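Lpg2148(MvcA) (Legionella pneumophila subsp. pneumophila str. Philadelphia 1, PDB 6K11) probably acts as a deamidase-like deubiquitinase of Legionella, regulating the host ubiquitin-conjugating enzyme UBE2N by removing ubiquitin from it. Local coordinates at residues P4-M15 with P336-Q347. Residues are numbered along the deposited sequence; the frame is centred on the assembly and turned at random.
Sequences PGFMVHKKLKSM and PELALKNLQETQ
The amide of Q344 is the flat group that meets K11: NZ reaches its OE1 at 2.8 Å, standing 21° out of the carbonyl plane. Within segment 4-15, M7 CE lies at the edge of the F6 ring, in its plane. The amide of Q347 turns its OE1 to M15, 3.6 Å from CG; its NE2 binds D351 and Y19. Two pyrrolidine rings close the other end, P336 resting its CB and CG against the backbone of G5, with CB 4.0 Å from P4 CB.

Between these ends the helices run nearly parallel, 25° apart with axes 8.9 Å from each other, and mesh knobs-into-holes. V8 enters a hole formed by P336, A339, L340 and L343, its CG2 lying 3.7 Å from L340 CG. In return L340 fits among P4, M7, V8 and K11, and L343 among V8, K11, L12 and M15. The side chains of K11 and L343 lie alongside each other, running in opposing senses: with CG anti to the backbone N (chi1 165°), the lysine chain stays extended as far as CE, which passes 3.6 Å from L343 CB, and bends at chi4. Farther along, M15 bends at chi3 to bring CE within 3.5 Å of L343 O and beside T346 CG2.

Helix 71-83 covers one flank, touching V8, L12 and T346. The contact thus joins the N-terminal helix to the helix following strand 325-333 through an aliphatic seam, while K11 spends its methylenes on L343 and keeps its ammonium for a neutral amide, a polar link without charge pairing.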
loop_
_atom_site.group_PDB
_atom_site.type_symbol
_atom_site.label_atom_id
_atom_site.label_comp_id
_atom_site.label_asym_id
_atom_site.label_seq_id
_atom_site.Cartn_x
_atom_site.Cartn_y
_atom_site.Cartn_z
ATOM N N PRO A 4 25.671 -11.649 -13.425
ATOM C CA PRO A 4 24.681 -12.429 -12.664
ATOM C C PRO A 4 23.574 -11.564 -12.081
ATOM O O PRO A 4 22.407 -11.979 -12.065
ATOM C CB PRO A 4 25.527 -13.091 -11.568
ATOM C CG PRO A 4 26.908 -13.175 -12.167
ATOM C CD PRO A 4 27.054 -11.937 -13.004
ATOM N N GLY A 5 23.918 -10.367 -11.605
ATOM C CA GLY A 5 22.907 -9.471 -11.063
ATOM C C GLY A 5 21.843 -9.099 -12.078
ATOM O O GLY A 5 20.661 -9.023 -11.743
ATOM N N PHE A 6 22.242 -8.881 -13.335
ATOM C CA PHE A 6 21.250 -8.584 -14.363
ATOM C C PHE A 6 20.404 -9.804 -14.707
ATOM O O PHE A 6 19.225 -9.661 -15.058
ATOM C CB PHE A 6 21.908 -8.049 -15.631
ATOM C CG PHE A 6 20.917 -7.749 -16.715
ATOM C CD1 PHE A 6 20.258 -6.532 -16.747
ATOM C CD2 PHE A 6 20.599 -8.706 -17.673
ATOM C CE1 PHE A 6 19.332 -6.267 -17.730
ATOM C CE2 PHE A 6 19.664 -8.445 -18.654
ATOM C CZ PHE A 6 19.038 -7.221 -18.687
ATOM N N MET A 7 20.988 -11.004 -14.626
ATOM C CA MET A 7 20.218 -12.221 -14.874
ATOM C C MET A 7 19.047 -12.338 -13.902
ATOM O O MET A 7 17.980 -12.854 -14.265
ATOM C CB MET A 7 21.126 -13.454 -14.771
ATOM C CG MET A 7 22.106 -13.646 -15.928
ATOM S SD MET A 7 21.324 -13.967 -17.531
ATOM C CE MET A 7 21.257 -12.357 -18.261
ATOM N N VAL A 8 19.237 -11.878 -12.660
ATOM C CA VAL A 8 18.147 -11.828 -11.684
ATOM C C VAL A 8 16.989 -10.999 -12.225
ATOM O O VAL A 8 15.825 -11.406 -12.147
ATOM C CB VAL A 8 18.654 -11.263 -10.345
ATOM C CG1 VAL A 8 17.487 -10.956 -9.387
ATOM C CG2 VAL A 8 19.659 -12.216 -9.691
ATOM N N HIS A 9 17.287 -9.813 -12.768
ATOM C CA HIS A 9 16.212 -8.975 -13.302
ATOM C C HIS A 9 15.539 -9.641 -14.498
ATOM O O HIS A 9 14.305 -9.657 -14.607
ATOM C CB HIS A 9 16.746 -7.593 -13.695
ATOM C CG HIS A 9 15.824 -6.839 -14.609
ATOM N ND1 HIS A 9 14.680 -6.206 -14.157
ATOM C CD2 HIS A 9 15.856 -6.644 -15.951
ATOM C CE1 HIS A 9 14.055 -5.651 -15.182
ATOM N NE2 HIS A 9 14.752 -5.892 -16.278
ATOM N N LYS A 10 16.339 -10.187 -15.425
ATOM C CA LYS A 10 15.768 -10.782 -16.627
ATOM C C LYS A 10 14.847 -11.942 -16.274
ATOM O O LYS A 10 13.770 -12.100 -16.866
ATOM C CB LYS A 10 16.900 -11.246 -17.551
ATOM C CG LYS A 10 16.470 -12.030 -18.768
ATOM C CD LYS A 10 17.688 -12.224 -19.682
ATOM C CE LYS A 10 17.317 -12.850 -21.017
ATOM N NZ LYS A 10 18.560 -13.262 -21.746
ATOM N N LYS A 11 15.252 -12.759 -15.313
ATOM C CA LYS A 11 14.489 -13.952 -14.965
ATOM C C LYS A 11 13.249 -13.600 -14.159
ATOM O O LYS A 11 12.177 -14.165 -14.395
ATOM C CB LYS A 11 15.383 -14.927 -14.192
ATOM C CG LYS A 11 14.681 -16.051 -13.460
ATOM C CD LYS A 11 15.662 -17.217 -13.223
ATOM C CE LYS A 11 14.928 -18.515 -12.860
ATOM N NZ LYS A 11 15.440 -19.719 -13.539
ATOM N N LEU A 12 13.380 -12.677 -13.200
ATOM C CA LEU A 12 12.216 -12.240 -12.445
ATOM C C LEU A 12 11.165 -11.649 -13.383
ATOM O O LEU A 12 9.965 -11.973 -13.287
ATOM C CB LEU A 12 12.639 -11.230 -11.368
ATOM C CG LEU A 12 11.470 -10.479 -10.710
ATOM C CD1 LEU A 12 10.663 -11.421 -9.825
ATOM C CD2 LEU A 12 11.917 -9.242 -9.926
ATOM N N LYS A 13 11.603 -10.810 -14.325
ATOM C CA LYS A 13 10.660 -10.199 -15.255
ATOM C C LYS A 13 10.027 -11.249 -16.165
ATOM O O LYS A 13 8.802 -11.275 -16.346
ATOM C CB LYS A 13 11.352 -9.107 -16.078
ATOM C CG LYS A 13 10.502 -8.596 -17.236
ATOM C CD LYS A 13 11.027 -7.285 -17.786
ATOM C CE LYS A 13 10.113 -6.752 -18.881
ATOM N NZ LYS A 13 10.521 -5.399 -19.326
ATOM N N SER A 14 10.848 -12.139 -16.742
ATOM C CA SER A 14 10.307 -13.134 -17.661
ATOM C C SER A 14 9.314 -14.060 -16.957
ATOM O O SER A 14 8.239 -14.368 -17.497
ATOM C CB SER A 14 11.457 -13.927 -18.298
ATOM O OG SER A 14 10.944 -14.905 -19.185
ATOM N N MET A 15 9.638 -14.479 -15.737
ATOM C CA MET A 15 8.785 -15.405 -14.991
ATOM C C MET A 15 7.480 -14.746 -14.552
ATOM O O MET A 15 6.410 -15.369 -14.605
ATOM C CB MET A 15 9.535 -15.938 -13.759
ATOM C CG MET A 15 10.640 -17.006 -14.046
ATOM S SD MET A 15 11.426 -17.620 -12.521
ATOM C CE MET A 15 10.007 -18.331 -11.695
ATOM N N PRO A 336 23.217 -12.184 -5.921
ATOM C CA PRO A 336 22.540 -12.708 -7.118
ATOM C C PRO A 336 22.469 -14.216 -7.180
ATOM O O PRO A 336 21.513 -14.745 -7.761
ATOM C CB PRO A 336 23.382 -12.148 -8.273
ATOM C CG PRO A 336 24.063 -10.972 -7.717
ATOM C CD PRO A 336 24.350 -11.311 -6.274
ATOM N N GLU A 337 23.448 -14.936 -6.616
ATOM C CA GLU A 337 23.401 -16.397 -6.666
ATOM C C GLU A 337 22.218 -16.925 -5.883
ATOM O O GLU A 337 21.552 -17.874 -6.310
ATOM C CB GLU A 337 24.697 -17.011 -6.124
ATOM C CG GLU A 337 25.978 -16.560 -6.814
ATOM C CD GLU A 337 25.985 -16.680 -8.342
ATOM O OE1 GLU A 337 26.943 -16.117 -8.944
ATOM O OE2 GLU A 337 25.107 -17.351 -8.944
ATOM N N LEU A 338 21.968 -16.339 -4.713
ATOM C CA LEU A 338 20.837 -16.748 -3.893
ATOM C C LEU A 338 19.511 -16.391 -4.565
ATOM O O LEU A 338 18.581 -17.206 -4.580
ATOM C CB LEU A 338 20.938 -16.095 -2.515
ATOM C CG LEU A 338 19.782 -16.298 -1.543
ATOM C CD1 LEU A 338 19.442 -17.782 -1.396
ATOM C CD2 LEU A 338 20.148 -15.700 -0.200
ATOM N N ALA A 339 19.410 -15.177 -5.124
ATOM C CA ALA A 339 18.182 -14.758 -5.808
ATOM C C ALA A 339 17.865 -15.672 -6.993
ATOM O O ALA A 339 16.718 -16.101 -7.169
ATOM C CB ALA A 339 18.305 -13.300 -6.264
ATOM N N LEU A 340 18.874 -15.988 -7.814
ATOM C CA LEU A 340 18.672 -16.892 -8.947
ATOM C C LEU A 340 18.277 -18.291 -8.496
ATOM O O LEU A 340 17.533 -18.983 -9.202
ATOM C CB LEU A 340 19.938 -16.961 -9.807
ATOM C CG LEU A 340 20.304 -15.716 -10.625
ATOM C CD1 LEU A 340 21.767 -15.767 -11.092
ATOM C CD2 LEU A 340 19.350 -15.550 -11.805
ATOM N N LYS A 341 18.781 -18.736 -7.344
ATOM C CA LYS A 341 18.362 -20.021 -6.790
ATOM C C LYS A 341 16.918 -19.986 -6.308
ATOM O O LYS A 341 16.167 -20.947 -6.509
ATOM C CB LYS A 341 19.275 -20.420 -5.636
ATOM C CG LYS A 341 18.935 -21.791 -5.105
ATOM C CD LYS A 341 20.170 -22.557 -4.682
ATOM C CE LYS A 341 19.778 -23.892 -4.069
ATOM N NZ LYS A 341 20.228 -23.980 -2.658
ATOM N N ASN A 342 16.522 -18.902 -5.643
ATOM C CA ASN A 342 15.117 -18.735 -5.262
ATOM C C ASN A 342 14.202 -18.730 -6.483
ATOM O O ASN A 342 13.123 -19.335 -6.467
ATOM C CB ASN A 342 14.949 -17.439 -4.467
ATOM C CG ASN A 342 15.564 -17.532 -3.083
ATOM O OD1 ASN A 342 15.782 -18.630 -2.576
ATOM N ND2 ASN A 342 15.842 -16.387 -2.467
ATOM N N LEU A 343 14.601 -18.024 -7.534
ATOM C CA LEU A 343 13.804 -17.985 -8.756
ATOM C C LEU A 343 13.746 -19.360 -9.419
ATOM O O LEU A 343 12.695 -19.769 -9.930
ATOM C CB LEU A 343 14.379 -16.933 -9.708
ATOM C CG LEU A 343 14.116 -15.481 -9.283
ATOM C CD1 LEU A 343 15.174 -14.551 -9.888
ATOM C CD2 LEU A 343 12.682 -15.025 -9.694
ATOM N N GLN A 344 14.862 -20.095 -9.420
ATOM C CA GLN A 344 14.838 -21.430 -10.010
ATOM C C GLN A 344 13.970 -22.388 -9.198
ATOM O O GLN A 344 13.298 -23.254 -9.772
ATOM C CB GLN A 344 16.259 -21.992 -10.148
ATOM C CG GLN A 344 16.307 -23.321 -10.907
ATOM C CD GLN A 344 15.385 -23.355 -12.151
ATOM O OE1 GLN A 344 15.393 -22.433 -12.993
ATOM N NE2 GLN A 344 14.586 -24.418 -12.263
ATOM N N GLU A 345 13.967 -22.259 -7.869
ATOM C CA GLU A 345 13.082 -23.100 -7.063
ATOM C C GLU A 345 11.617 -22.752 -7.300
ATOM O O GLU A 345 10.760 -23.638 -7.300
ATOM C CB GLU A 345 13.417 -22.977 -5.583
ATOM C CG GLU A 345 14.676 -23.754 -5.197
ATOM C CD GLU A 345 15.240 -23.343 -3.855
ATOM O OE1 GLU A 345 14.693 -22.412 -3.217
ATOM O OE2 GLU A 345 16.252 -23.951 -3.446
ATOM N N THR A 346 11.311 -21.477 -7.531
ATOM C CA THR A 346 9.946 -21.122 -7.913
ATOM C C THR A 346 9.593 -21.712 -9.273
ATOM O O THR A 346 8.484 -22.221 -9.466
ATOM C CB THR A 346 9.817 -19.607 -7.902
ATOM O OG1 THR A 346 10.137 -19.150 -6.587
ATOM C CG2 THR A 346 8.396 -19.178 -8.267
ATOM N N GLN A 347 10.541 -21.676 -10.223
ATOM C CA GLN A 347 10.309 -22.254 -11.543
ATOM C C GLN A 347 10.030 -23.749 -11.454
ATOM O O GLN A 347 9.188 -24.273 -12.196
ATOM C CB GLN A 347 11.507 -21.973 -12.460
ATOM C CG GLN A 347 11.344 -22.513 -13.890
ATOM C CD GLN A 347 10.311 -21.723 -14.696
ATOM O OE1 GLN A 347 10.497 -20.533 -14.960
ATOM N NE2 GLN A 347 9.218 -22.381 -15.077
HETATM O O HOH W 1 12.686 -19.366 -15.344
#